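Side-chain contacts in extracellular invertase (Aspergillus kawachii, PDB 5XH8), which probably cleaves sucrose and transfers its fructosyl units to form fructooligosaccharides such as 1-kestose, as a family 32 beta-fructofuranosidase: residues 267-272 and 374-379; 54-59 and 343-348; 491-496 and 535-540; 477-482 and 544-549. All coordinates share one frame; numbering follows the deposited sequence.

Contact 1: 267-272 and 374-379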
loop_
_atom_site.group_PDB
_atom_site.type_symbol
_atom_site.label_atom_id
_atom_site.label_comp_id
_atom_site.label_asym_id
_atom_site.label_seq_id
_atom_site.Cartn_x
_atom_site.Cartn_y
_atom_site.Cartn_z
ATOM N N PHE A 267 11.084 -29.804 1.780
ATOM C CA PHE A 267 10.841 -29.598 3.212
ATOM C C PHE A 267 10.519 -28.124 3.461
ATOM O O PHE A 267 10.930 -27.256 2.681
ATOM C CB PHE A 267 12.101 -29.926 4.005
ATOM C CG PHE A 267 12.433 -31.397 4.090
ATOM C CD1 PHE A 267 13.111 -32.039 3.052
ATOM C CD2 PHE A 267 12.140 -32.119 5.243
ATOM C CE1 PHE A 267 13.460 -33.390 3.153
ATOM C CE2 PHE A 267 12.481 -33.470 5.348
ATOM C CZ PHE A 267 13.135 -34.103 4.300
ATOM N N THR A 268 9.817 -27.854 4.556
ATOM C CA THR A 268 9.655 -26.486 5.054
ATOM C C THR A 268 9.964 -26.471 6.550
ATOM O O THR A 268 9.728 -27.481 7.236
ATOM C CB THR A 268 8.236 -25.933 4.773
ATOM O OG1 THR A 268 8.108 -24.584 5.268
ATOM C CG2 THR A 268 7.149 -26.823 5.394
ATOM N N THR A 269 10.528 -25.369 7.041
ATOM C CA THR A 269 10.539 -25.089 8.493
ATOM C C THR A 269 9.598 -23.918 8.791
ATOM O O THR A 269 9.495 -22.978 7.991
ATOM C CB THR A 269 11.946 -24.866 9.077
ATOM O OG1 THR A 269 12.575 -23.717 8.494
ATOM C CG2 THR A 269 12.834 -26.093 8.825
ATOM N N ILE A 270 8.886 -24.008 9.917
ATOM C CA ILE A 270 7.927 -22.978 10.319
ATOM C C ILE A 270 7.914 -22.843 11.805
ATOM O O ILE A 270 8.152 -23.814 12.508
ATOM C CB ILE A 270 6.470 -23.307 9.932
ATOM C CG1 ILE A 270 6.139 -24.781 10.218
ATOM C CG2 ILE A 270 6.248 -23.006 8.471
ATOM C CD1 ILE A 270 4.662 -25.019 10.328
ATOM N N GLY A 271 7.622 -21.634 12.268
ATOM C CA GLY A 271 7.189 -21.404 13.631
ATOM C C GLY A 271 5.673 -21.512 13.648
ATOM O O GLY A 271 5.004 -21.047 12.726
ATOM N N THR A 272 5.119 -22.117 14.691
ATOM C CA THR A 272 3.671 -22.076 14.887
ATOM C C THR A 272 3.355 -21.394 16.207
ATOM O O THR A 272 4.027 -21.629 17.217
ATOM C CB THR A 272 3.009 -23.486 14.808
ATOM O OG1 THR A 272 3.212 -24.220 16.015
ATOM C CG2 THR A 272 3.552 -24.252 13.663
ATOM N N ARG A 374 23.161 -25.078 11.577
ATOM C CA ARG A 374 22.874 -26.500 11.415
ATOM C C ARG A 374 22.737 -26.861 9.923
ATOM O O ARG A 374 22.073 -26.147 9.153
ATOM C CB ARG A 374 21.609 -26.884 12.153
ATOM C CG ARG A 374 21.750 -26.782 13.655
ATOM C CD ARG A 374 20.466 -26.942 14.428
ATOM N NE ARG A 374 20.761 -26.731 15.853
ATOM C CZ ARG A 374 19.868 -26.694 16.837
ATOM N NH1 ARG A 374 18.574 -26.841 16.607
ATOM N NH2 ARG A 374 20.294 -26.503 18.073
ATOM N N GLU A 375 23.410 -27.950 9.537
ATOM C CA GLU A 375 23.210 -28.607 8.243
ATOM C C GLU A 375 21.944 -29.439 8.304
ATOM O O GLU A 375 21.729 -30.185 9.270
ATOM C CB GLU A 375 24.427 -29.479 7.857
ATOM C CG GLU A 375 25.610 -28.659 7.417
ATOM C CD GLU A 375 26.846 -29.492 7.133
ATOM O OE1 GLU A 375 26.667 -30.663 6.814
ATOM O OE2 GLU A 375 27.987 -28.977 7.190
ATOM N N LEU A 376 21.077 -29.258 7.298
ATOM C CA LEU A 376 19.895 -30.092 7.135
ATOM C C LEU A 376 20.074 -30.993 5.908
ATOM O O LEU A 376 20.594 -30.548 4.856
ATOM C CB LEU A 376 18.638 -29.247 6.995
ATOM C CG LEU A 376 18.331 -28.263 8.121
ATOM C CD1 LEU A 376 16.942 -27.669 7.888
ATOM C CD2 LEU A 376 18.414 -28.889 9.504
ATOM N N ARG A 377 19.685 -32.260 6.059
ATOM C CA ARG A 377 19.801 -33.257 4.963
ATOM C C ARG A 377 18.815 -34.385 5.199
ATOM O O ARG A 377 18.246 -34.498 6.284
ATOM C CB ARG A 377 21.232 -33.806 4.860
ATOM C CG ARG A 377 21.656 -34.754 5.986
ATOM C CD ARG A 377 23.141 -35.092 5.924
ATOM N NE ARG A 377 23.540 -36.086 6.929
ATOM C CZ ARG A 377 23.284 -37.406 6.873
ATOM N NH1 ARG A 377 22.571 -37.955 5.875
ATOM N NH2 ARG A 377 23.708 -38.190 7.866
ATOM N N VAL A 378 18.620 -35.229 4.187
ATOM C CA VAL A 378 17.763 -36.404 4.367
ATOM C C VAL A 378 18.595 -37.450 5.106
ATOM O O VAL A 378 19.698 -37.745 4.682
ATOM C CB VAL A 378 17.218 -36.970 3.029
ATOM C CG1 VAL A 378 16.282 -38.141 3.302
ATOM C CG2 VAL A 378 16.463 -35.894 2.274
ATOM N N LEU A 379 18.101 -37.932 6.242
ATOM C CA LEU A 379 18.840 -38.909 7.033
ATOM C C LEU A 379 18.146 -40.250 6.877
ATOM O O LEU A 379 16.917 -40.327 7.011
ATOM C CB LEU A 379 18.895 -38.520 8.519
ATOM C CG LEU A 379 19.471 -39.586 9.473
ATOM C CD1 LEU A 379 20.923 -39.873 9.144
ATOM C CD2 LEU A 379 19.345 -39.169 10.926
#
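Phe267 and Val378 come together through their first torsions. The aromatic CG lies beside the backbone nitrogen and opposite the carbonyl carbon (chi1 -72°), which carries the ring out from its strand. In Val378, chi1 of -177° turns CG1 away from the backbone nitrogen and leaves CG2 as the branch that meets the ring. The two strands belong to different sheets of the five-bladed beta-propeller expected of family 32 glycosidases. Strand 265-274 comes from an antiparallel blade, and strand 366-385 from the mixed sheet that also holds strands 341-348 and 37-47. The two segments meet through side chains, with Phe267 CA and Val378 CA 9.8 Å apart.

At the Phe267 end the side chains cross at about a right angle, and ring atom CE1 lies 4.0 Å from Val378 CG2. Leu414 and Leu255 also pack on Phe267, so the ring is enclosed by apolar groups from more than one strand. Phe253 links the two halves of the contact, since it touches both Phe267 and Leu376.

Farther along, Leu376 sends its CD1 branch toward Thr269. Leu312 leans on both of these residues. Charged side chains of 374-379 look to other partners: Arg374 forms salt bridges with Asp313 and Glu552, while Glu375 pairs with Arg341 and Arg420. Between the blades, Thr269 uses its methyl group for the meeting, with CG2 4.5 Å from Leu376 CD1.

Contact 2: 54-59 and 343-348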
loop_
_atom_site.group_PDB
_atom_site.type_symbol
_atom_site.label_atom_id
_atom_site.label_comp_id
_atom_site.label_asym_id
_atom_site.label_seq_id
_atom_site.Cartn_x
_atom_site.Cartn_y
_atom_site.Cartn_z
ATOM N N PHE A 54 29.507 -15.695 2.986
ATOM C CA PHE A 54 28.195 -15.976 3.464
ATOM C C PHE A 54 27.776 -14.906 4.472
ATOM O O PHE A 54 28.447 -14.696 5.489
ATOM C CB PHE A 54 28.137 -17.352 4.088
ATOM C CG PHE A 54 26.754 -17.790 4.440
ATOM C CD1 PHE A 54 25.756 -17.849 3.455
ATOM C CD2 PHE A 54 26.426 -18.126 5.733
ATOM C CE1 PHE A 54 24.469 -18.262 3.763
ATOM C CE2 PHE A 54 25.141 -18.529 6.051
ATOM C CZ PHE A 54 24.152 -18.598 5.067
ATOM N N HIS A 55 26.650 -14.262 4.183
ATOM C CA HIS A 55 26.091 -13.200 5.011
ATOM C C HIS A 55 24.994 -13.791 5.863
ATOM O O HIS A 55 24.137 -14.485 5.332
ATOM C CB HIS A 55 25.487 -12.098 4.147
ATOM C CG HIS A 55 26.500 -11.311 3.389
ATOM N ND1 HIS A 55 26.599 -9.944 3.493
ATOM C CD2 HIS A 55 27.488 -11.702 2.553
ATOM C CE1 HIS A 55 27.591 -9.522 2.738
ATOM N NE2 HIS A 55 28.144 -10.567 2.150
ATOM N N VAL A 56 25.050 -13.524 7.176
ATOM C CA VAL A 56 23.968 -13.824 8.103
ATOM C C VAL A 56 23.291 -12.510 8.555
ATOM O O VAL A 56 23.944 -11.468 8.656
ATOM C CB VAL A 56 24.426 -14.648 9.345
ATOM C CG1 VAL A 56 25.040 -15.978 8.936
ATOM C CG2 VAL A 56 25.411 -13.873 10.201
ATOM N N GLY A 57 22.000 -12.563 8.849
ATOM C CA GLY A 57 21.236 -11.390 9.266
ATOM C C GLY A 57 20.345 -11.762 10.430
ATOM O O GLY A 57 20.085 -12.943 10.672
ATOM N N PHE A 58 19.884 -10.753 11.149
ATOM C CA PHE A 58 18.981 -10.945 12.293
ATOM C C PHE A 58 18.365 -9.615 12.704
ATOM O O PHE A 58 18.997 -8.570 12.578
ATOM C CB PHE A 58 19.692 -11.610 13.493
ATOM C CG PHE A 58 21.060 -11.065 13.757
ATOM C CD1 PHE A 58 21.225 -9.895 14.480
ATOM C CD2 PHE A 58 22.178 -11.699 13.254
ATOM C CE1 PHE A 58 22.498 -9.366 14.691
ATOM C CE2 PHE A 58 23.442 -11.191 13.466
ATOM C CZ PHE A 58 23.610 -10.013 14.178
ATOM N N LEU A 59 17.124 -9.662 13.183
ATOM C CA LEU A 59 16.503 -8.497 13.824
ATOM C C LEU A 59 17.344 -8.094 15.028
ATOM O O LEU A 59 17.905 -8.952 15.705
ATOM C CB LEU A 59 15.079 -8.812 14.276
ATOM C CG LEU A 59 14.061 -9.192 13.187
ATOM C CD1 LEU A 59 12.668 -9.133 13.763
ATOM C CD2 LEU A 59 14.174 -8.292 11.967
ATOM N N ILE A 343 21.849 -24.373 5.341
ATOM C CA ILE A 343 22.282 -24.022 6.690
ATOM C C ILE A 343 21.146 -23.250 7.348
ATOM O O ILE A 343 20.687 -22.240 6.791
ATOM C CB ILE A 343 23.550 -23.154 6.634
ATOM C CG1 ILE A 343 24.653 -23.823 5.782
ATOM C CG2 ILE A 343 24.020 -22.775 8.049
ATOM C CD1 ILE A 343 25.049 -25.228 6.216
ATOM N N SER A 344 20.682 -23.728 8.503
ATOM C CA SER A 344 19.636 -23.083 9.297
ATOM C C SER A 344 20.158 -22.596 10.666
ATOM O O SER A 344 20.836 -23.348 11.403
ATOM C CB SER A 344 18.501 -24.065 9.554
ATOM O OG SER A 344 17.389 -23.400 10.111
ATOM N N TYR A 345 19.851 -21.333 10.974
ATOM C CA TYR A 345 20.054 -20.738 12.290
ATOM C C TYR A 345 18.716 -20.608 12.981
ATOM O O TYR A 345 17.827 -19.868 12.537
ATOM C CB TYR A 345 20.688 -19.341 12.189
ATOM C CG TYR A 345 22.082 -19.312 11.650
ATOM C CD1 TYR A 345 22.316 -19.329 10.272
ATOM C CD2 TYR A 345 23.176 -19.244 12.497
ATOM C CE1 TYR A 345 23.604 -19.312 9.764
ATOM C CE2 TYR A 345 24.465 -19.211 12.010
ATOM C CZ TYR A 345 24.684 -19.252 10.640
ATOM O OH TYR A 345 25.957 -19.225 10.136
ATOM N N VAL A 346 18.580 -21.310 14.090
ATOM C CA VAL A 346 17.438 -21.186 14.980
ATOM C C VAL A 346 17.671 -20.039 15.974
ATOM O O VAL A 346 18.779 -19.851 16.440
ATOM C CB VAL A 346 17.247 -22.497 15.763
ATOM C CG1 VAL A 346 16.098 -22.395 16.774
ATOM C CG2 VAL A 346 16.989 -23.644 14.793
ATOM N N TRP A 347 16.617 -19.297 16.295
ATOM C CA TRP A 347 16.683 -18.236 17.298
ATOM C C TRP A 347 16.425 -18.837 18.672
ATOM O O TRP A 347 15.499 -19.626 18.826
ATOM C CB TRP A 347 15.599 -17.191 17.021
ATOM C CG TRP A 347 15.467 -16.023 17.955
ATOM C CD1 TRP A 347 16.466 -15.267 18.469
ATOM C CD2 TRP A 347 14.243 -15.453 18.434
ATOM N NE1 TRP A 347 15.949 -14.263 19.239
ATOM C CE2 TRP A 347 14.584 -14.354 19.240
ATOM C CE3 TRP A 347 12.888 -15.770 18.263
ATOM C CZ2 TRP A 347 13.626 -13.562 19.874
ATOM C CZ3 TRP A 347 11.935 -14.990 18.898
ATOM C CH2 TRP A 347 12.305 -13.899 19.692
ATOM N N LEU A 348 17.207 -18.415 19.660
ATOM C CA LEU A 348 16.927 -18.709 21.070
ATOM C C LEU A 348 16.621 -17.387 21.753
ATOM O O LEU A 348 17.533 -16.617 22.098
ATOM C CB LEU A 348 18.121 -19.405 21.734
ATOM C CG LEU A 348 17.888 -19.956 23.164
ATOM C CD1 LEU A 348 16.893 -21.099 23.110
ATOM C CD2 LEU A 348 19.196 -20.411 23.833
#
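The rings of Phe54 and Tyr345 meet edge against edge: Phe54 CE2 is 4.1 Å from Tyr345 CE1, and each atom lies close to the plane of the other ring. The two side chains run past one another in opposite directions, Phe54 with its CG anti to the backbone nitrogen (chi1 -172°) and Tyr345 with its CG beside its own nitrogen (chi1 -66°). Val56 crosses the tyrosine at about a right angle. Its CG1 methyl rests 3.6 Å from Tyr345 OH and 3.7 Å from Tyr345 CZ, so one branch spans the phenol end of the ring.

Val56 CA and Tyr345 CA are 9.0 Å apart, and side chains fill the distance between the strands. Strands 54-60 and 341-348 probably belong to the first and last blades of the propeller, consistent with closure of the ring of blades here, where strand 37-47 pairs in parallel with strand 366-385. His45 of strand 37-47 touches Val56 and sets its ring against that of Tyr345, the planes at about 55°. Leu73 packs on both aromatic residues, and Pro373 also lies against Tyr345. The buried phenol hydroxyl is satisfied by a hydrogen bond between Tyr345 OH and Tyr76 OH.

Contact 3: 491-496 and 535-540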
loop_
_atom_site.group_PDB
_atom_site.type_symbol
_atom_site.label_atom_id
_atom_site.label_comp_id
_atom_site.label_asym_id
_atom_site.label_seq_id
_atom_site.Cartn_x
_atom_site.Cartn_y
_atom_site.Cartn_z
ATOM N N TYR A 491 17.904 -39.154 29.270
ATOM C CA TYR A 491 16.887 -39.867 28.499
ATOM C C TYR A 491 15.953 -40.617 29.439
ATOM O O TYR A 491 16.375 -41.163 30.452
ATOM C CB TYR A 491 17.506 -40.833 27.497
ATOM C CG TYR A 491 16.483 -41.367 26.522
ATOM C CD1 TYR A 491 16.061 -40.592 25.434
ATOM C CD2 TYR A 491 15.900 -42.628 26.697
ATOM C CE1 TYR A 491 15.101 -41.057 24.543
ATOM C CE2 TYR A 491 14.939 -43.107 25.809
ATOM C CZ TYR A 491 14.542 -42.323 24.729
ATOM O OH TYR A 491 13.579 -42.781 23.848
ATOM N N GLN A 492 14.686 -40.646 29.070
ATOM C CA GLN A 492 13.609 -41.209 29.844
ATOM C C GLN A 492 12.772 -42.072 28.888
ATOM O O GLN A 492 12.221 -41.552 27.901
ATOM C CB GLN A 492 12.803 -40.039 30.387
ATOM C CG GLN A 492 11.596 -40.365 31.218
ATOM C CD GLN A 492 11.002 -39.116 31.831
ATOM O OE1 GLN A 492 10.170 -38.447 31.229
ATOM N NE2 GLN A 492 11.426 -38.799 33.039
ATOM N N PHE A 493 12.693 -43.386 29.146
ATOM C CA PHE A 493 11.888 -44.280 28.285
ATOM C C PHE A 493 10.391 -44.164 28.466
ATOM O O PHE A 493 9.678 -44.421 27.516
ATOM C CB PHE A 493 12.299 -45.754 28.420
ATOM C CG PHE A 493 13.503 -46.113 27.610
ATOM C CD1 PHE A 493 14.769 -45.980 28.147
ATOM C CD2 PHE A 493 13.370 -46.561 26.309
ATOM C CE1 PHE A 493 15.883 -46.302 27.409
ATOM C CE2 PHE A 493 14.486 -46.886 25.558
ATOM C CZ PHE A 493 15.746 -46.755 26.114
ATOM N N SER A 494 9.913 -43.772 29.645
ATOM C CA SER A 494 8.461 -43.699 29.915
ATOM C C SER A 494 7.662 -42.880 28.901
ATOM O O SER A 494 6.538 -43.252 28.550
ATOM C CB SER A 494 8.208 -43.117 31.296
ATOM O OG SER A 494 8.758 -41.817 31.386
ATOM N N ASN A 495 8.237 -41.757 28.456
ATOM C CA ASN A 495 7.651 -40.935 27.376
ATOM C C ASN A 495 8.624 -40.699 26.218
ATOM O O ASN A 495 8.434 -39.782 25.404
ATOM C CB ASN A 495 7.145 -39.606 27.931
ATOM C CG ASN A 495 8.218 -38.828 28.696
ATOM O OD1 ASN A 495 9.378 -39.225 28.782
ATOM N ND2 ASN A 495 7.815 -37.713 29.263
ATOM N N GLU A 496 9.651 -41.547 26.131
ATOM C CA GLU A 496 10.626 -41.481 25.076
ATOM C C GLU A 496 11.135 -40.039 24.868
ATOM O O GLU A 496 11.055 -39.515 23.759
ATOM C CB GLU A 496 10.005 -42.004 23.784
ATOM C CG GLU A 496 9.472 -43.423 23.845
ATOM C CD GLU A 496 9.056 -43.890 22.473
ATOM O OE1 GLU A 496 7.932 -43.559 22.077
ATOM O OE2 GLU A 496 9.863 -44.542 21.764
ATOM N N GLN A 535 19.205 -58.317 17.728
ATOM C CA GLN A 535 18.264 -57.221 17.901
ATOM C C GLN A 535 18.554 -56.472 19.200
ATOM O O GLN A 535 18.568 -57.086 20.274
ATOM C CB GLN A 535 16.819 -57.733 17.940
ATOM C CG GLN A 535 15.803 -56.661 18.315
ATOM C CD GLN A 535 14.369 -57.118 18.190
ATOM O OE1 GLN A 535 14.018 -57.861 17.273
ATOM N NE2 GLN A 535 13.522 -56.667 19.111
ATOM N N ALA A 536 18.727 -55.149 19.102
ATOM C CA ALA A 536 18.969 -54.296 20.268
ATOM C C ALA A 536 18.161 -52.989 20.199
ATOM O O ALA A 536 17.706 -52.573 19.137
ATOM C CB ALA A 536 20.456 -53.985 20.385
ATOM N N ILE A 537 17.996 -52.347 21.352
ATOM C CA ILE A 537 17.559 -50.958 21.373
ATOM C C ILE A 537 18.703 -50.127 20.803
ATOM O O ILE A 537 19.869 -50.298 21.181
ATOM C CB ILE A 537 17.199 -50.457 22.778
ATOM C CG1 ILE A 537 16.015 -51.269 23.336
ATOM C CG2 ILE A 537 16.873 -48.960 22.725
ATOM C CD1 ILE A 537 15.574 -50.860 24.726
ATOM N N GLU A 538 18.357 -49.248 19.867
ATOM C CA GLU A 538 19.299 -48.304 19.252
ATOM C C GLU A 538 20.137 -47.523 20.280
ATOM O O GLU A 538 19.633 -47.109 21.310
ATOM C CB GLU A 538 18.488 -47.314 18.400
ATOM C CG GLU A 538 19.298 -46.361 17.550
ATOM C CD GLU A 538 18.429 -45.510 16.647
ATOM O OE1 GLU A 538 17.197 -45.426 16.839
ATOM O OE2 GLU A 538 19.005 -44.915 15.736
ATOM N N THR A 539 21.417 -47.341 19.990
ATOM C CA THR A 539 22.300 -46.546 20.838
ATOM C C THR A 539 21.897 -45.033 20.815
ATOM O O THR A 539 21.496 -44.498 19.775
ATOM C CB THR A 539 23.776 -46.770 20.423
ATOM O OG1 THR A 539 24.155 -48.111 20.783
ATOM C CG2 THR A 539 24.724 -45.806 21.109
ATOM N N LEU A 540 21.957 -44.399 21.984
ATOM C CA LEU A 540 21.749 -42.954 22.124
ATOM C C LEU A 540 23.099 -42.294 21.957
ATOM O O LEU A 540 23.966 -42.423 22.824
ATOM C CB LEU A 540 21.161 -42.608 23.490
ATOM C CG LEU A 540 21.006 -41.118 23.826
ATOM C CD1 LEU A 540 20.073 -40.425 22.827
ATOM C CD2 LEU A 540 20.507 -40.952 25.258
#
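Leu540, Phe493 and Tyr491 give up the most surface here, and the first and last of them touch at the base of the tyrosine. Leu540 has its CG anti to the backbone nitrogen (chi1 175°), and its CD2 methyl comes to 3.7 Å from Tyr491 CB. The leucine therefore packs on the root of the aromatic side chain. The phenol end goes another way: Tyr491 OH hydrogen-bonds to the carbonyl oxygen of Leu524, which satisfies this buried hydroxyl.

The tyrosine turns an edge onto a face of Phe493: Tyr491 CE2 stands 3.5 Å above the plane of that ring, over its centre, while Phe493 CD1 lies in the plane of the tyrosine ring at its edge. A further aromatic partner, Phe464, meets Phe493 edge-to-face. These residues line the interior of the C-terminal beta-sandwich, where strand 487-492 of one sheet faces strand 534-547 of the other.

The far end of Phe493 reaches Ile537, and the two side chains approach from opposite directions. Ile537 CG2 lies at the rim of the ring, near its plane, 4.2 Å from Phe493 CZ. After strand 487-492 the chain turns back toward strand 497-501, with Glu496 N donating to Phe493 O at 3.2 Å. Glu496 then makes a salt bridge with Arg525, while on the opposing segment Glu538 pairs with Arg558.

Contact 4: 477-482 and 544-549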
loop_
_atom_site.group_PDB
_atom_site.type_symbol
_atom_site.label_atom_id
_atom_site.label_comp_id
_atom_site.label_asym_id
_atom_site.label_seq_id
_atom_site.Cartn_x
_atom_site.Cartn_y
_atom_site.Cartn_z
ATOM N N PHE A 477 23.555 -37.330 32.147
ATOM C CA PHE A 477 24.647 -36.660 32.831
ATOM C C PHE A 477 24.153 -35.505 33.667
ATOM O O PHE A 477 23.117 -34.912 33.394
ATOM C CB PHE A 477 25.691 -36.151 31.849
ATOM C CG PHE A 477 26.292 -37.219 30.993
ATOM C CD1 PHE A 477 27.430 -37.907 31.410
ATOM C CD2 PHE A 477 25.730 -37.537 29.757
ATOM C CE1 PHE A 477 27.979 -38.900 30.619
ATOM C CE2 PHE A 477 26.281 -38.527 28.963
ATOM C CZ PHE A 477 27.403 -39.212 29.395
ATOM N N GLN A 478 24.924 -35.212 34.703
ATOM C CA GLN A 478 24.739 -34.045 35.518
ATOM C C GLN A 478 25.898 -33.122 35.157
ATOM O O GLN A 478 27.046 -33.548 35.161
ATOM C CB GLN A 478 24.765 -34.425 36.997
ATOM C CG GLN A 478 24.244 -33.338 37.896
ATOM C CD GLN A 478 24.341 -33.697 39.371
ATOM O OE1 GLN A 478 25.408 -33.626 39.976
ATOM N NE2 GLN A 478 23.219 -34.056 39.953
ATOM N N ILE A 479 25.597 -31.875 34.812
ATOM C CA ILE A 479 26.619 -30.924 34.358
ATOM C C ILE A 479 26.509 -29.628 35.121
ATOM O O ILE A 479 25.518 -29.399 35.810
ATOM C CB ILE A 479 26.518 -30.640 32.835
ATOM C CG1 ILE A 479 25.159 -29.996 32.474
ATOM C CG2 ILE A 479 26.732 -31.927 32.051
ATOM C CD1 ILE A 479 25.061 -29.543 31.026
ATOM N N LEU A 480 27.520 -28.777 34.967
ATOM C CA LEU A 480 27.536 -27.464 35.603
ATOM C C LEU A 480 27.218 -27.577 37.123
ATOM O O LEU A 480 26.359 -26.865 37.656
ATOM C CB LEU A 480 26.560 -26.513 34.879
ATOM C CG LEU A 480 26.852 -26.250 33.390
ATOM C CD1 LEU A 480 25.650 -25.603 32.682
ATOM C CD2 LEU A 480 28.108 -25.406 33.245
ATOM N N SER A 481 27.923 -28.504 37.771
ATOM C CA SER A 481 27.657 -28.915 39.163
ATOM C C SER A 481 28.665 -28.389 40.139
ATOM O O SER A 481 29.861 -28.329 39.860
ATOM C CB SER A 481 27.679 -30.433 39.309
ATOM O OG SER A 481 26.534 -30.975 38.711
ATOM N N SER A 482 28.149 -28.028 41.301
ATOM C CA SER A 482 28.945 -27.706 42.477
ATOM C C SER A 482 28.017 -27.972 43.666
ATOM O O SER A 482 26.924 -28.537 43.484
ATOM C CB SER A 482 29.403 -26.248 42.419
ATOM O OG SER A 482 28.296 -25.361 42.446
ATOM N N LEU A 544 26.439 -32.791 23.831
ATOM C CA LEU A 544 26.071 -31.607 24.609
ATOM C C LEU A 544 27.094 -30.535 24.273
ATOM O O LEU A 544 28.291 -30.782 24.375
ATOM C CB LEU A 544 26.102 -31.886 26.118
ATOM C CG LEU A 544 24.944 -32.626 26.790
ATOM C CD1 LEU A 544 24.463 -33.822 26.005
ATOM C CD2 LEU A 544 25.359 -33.071 28.187
ATOM N N VAL A 545 26.625 -29.360 23.872
ATOM C CA VAL A 545 27.495 -28.211 23.661
ATOM C C VAL A 545 27.053 -27.165 24.670
ATOM O O VAL A 545 25.908 -26.681 24.618
ATOM C CB VAL A 545 27.394 -27.625 22.242
ATOM C CG1 VAL A 545 28.427 -26.510 22.043
ATOM C CG2 VAL A 545 27.532 -28.717 21.192
ATOM N N VAL A 546 27.959 -26.814 25.578
ATOM C CA VAL A 546 27.698 -25.810 26.587
ATOM C C VAL A 546 28.589 -24.625 26.275
ATOM O O VAL A 546 29.813 -24.727 26.338
ATOM C CB VAL A 546 27.975 -26.368 28.002
ATOM C CG1 VAL A 546 27.872 -25.278 29.067
ATOM C CG2 VAL A 546 26.997 -27.484 28.300
ATOM N N ASP A 547 27.968 -23.499 25.938
ATOM C CA ASP A 547 28.692 -22.271 25.631
ATOM C C ASP A 547 28.241 -21.205 26.629
ATOM O O ASP A 547 27.371 -20.351 26.349
ATOM C CB ASP A 547 28.445 -21.882 24.161
ATOM C CG ASP A 547 29.308 -20.765 23.699
ATOM O OD1 ASP A 547 30.122 -20.223 24.487
ATOM O OD2 ASP A 547 29.170 -20.401 22.512
ATOM N N ASN A 548 28.858 -21.287 27.810
ATOM C CA ASN A 548 28.535 -20.477 28.981
ATOM C C ASN A 548 27.117 -20.758 29.492
ATOM O O ASN A 548 26.953 -21.656 30.320
ATOM C CB ASN A 548 28.853 -18.992 28.748
ATOM C CG ASN A 548 29.322 -18.287 30.020
ATOM O OD1 ASN A 548 29.318 -18.870 31.100
ATOM N ND2 ASN A 548 29.721 -17.040 29.889
ATOM N N SER A 549 26.104 -20.016 29.042
ATOM C CA SER A 549 24.710 -20.285 29.395
ATOM C C SER A 549 23.900 -20.925 28.272
ATOM O O SER A 549 22.746 -21.271 28.486
ATOM C CB SER A 549 23.997 -18.997 29.823
ATOM O OG SER A 549 23.888 -18.060 28.764
#
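A G1 beta bulge in the C-terminal beta-sandwich shapes this contact: Leu480 and Ser481 together face Asn574 on the neighbouring strand. Leu480 takes a left-handed backbone conformation (phi 50°), and the usual alternation of a strand is broken there. Two consecutive side chains, Ile479 and Leu480, consequently meet the opposing strand 534-547.

Val546 receives both of them, one on each methyl. Its CG2 lies 3.9 Å from Ile479 CD1, the two side chains sliding past each other in opposite directions. Its CG1 meets Leu480 CD2 tip to tip at 4.2 Å. Ile479 places CG1 between its backbone nitrogen and carbonyl carbon (chi1 62°), and from there CD1 extends to the valine. The other branch of the isoleucine serves a second partner, with Ile479 CG2 4.3 Å from Leu544 CD2. The packing thus runs along the strand from Leu544 to Val546, and Leu480 CA stays 9.2 Å from Val546 CA.

On the bulged segment, Ser481 OG donates to Gln478 OE1 at 3.1 Å. The donor stands above the amide's carbonyl plane and makes an angle of 99° at the oxygen, well away from a head-on approach.

Around this interface, Ile479 also touches Thr487 and Ile575 on the strands flanking its own, and Phe456 of strand 455-463 lies against Val546. Beyond the valine, Asp547 and Asn548 bind the N-terminal chain through Arg27, Arg29, Ala30 and His31, which brings that segment against the end of strand 534-547.

Contacts 1 and 2 lie in the propeller with centres 14 Å apart, on adjoining strands: Arg374 O and Ser344 N are 2.9 Å apart, a probable hydrogen bond. Contacts 3 and 4 join the two sheets of the sandwich, sharing strand 534-547 with centres 23 Å apart. Between the domains, contacts 2 and 4 approach to about 6 Å at their nearest atoms without touching, and the salt bridge from Arg374 to Glu552 links propeller and sandwich directly. The bound sodium ion is about 12 Å from the Thr269 side chain of contact 1. A glycerol lies about 7 Å from the side chain of Leu480 in contact 4.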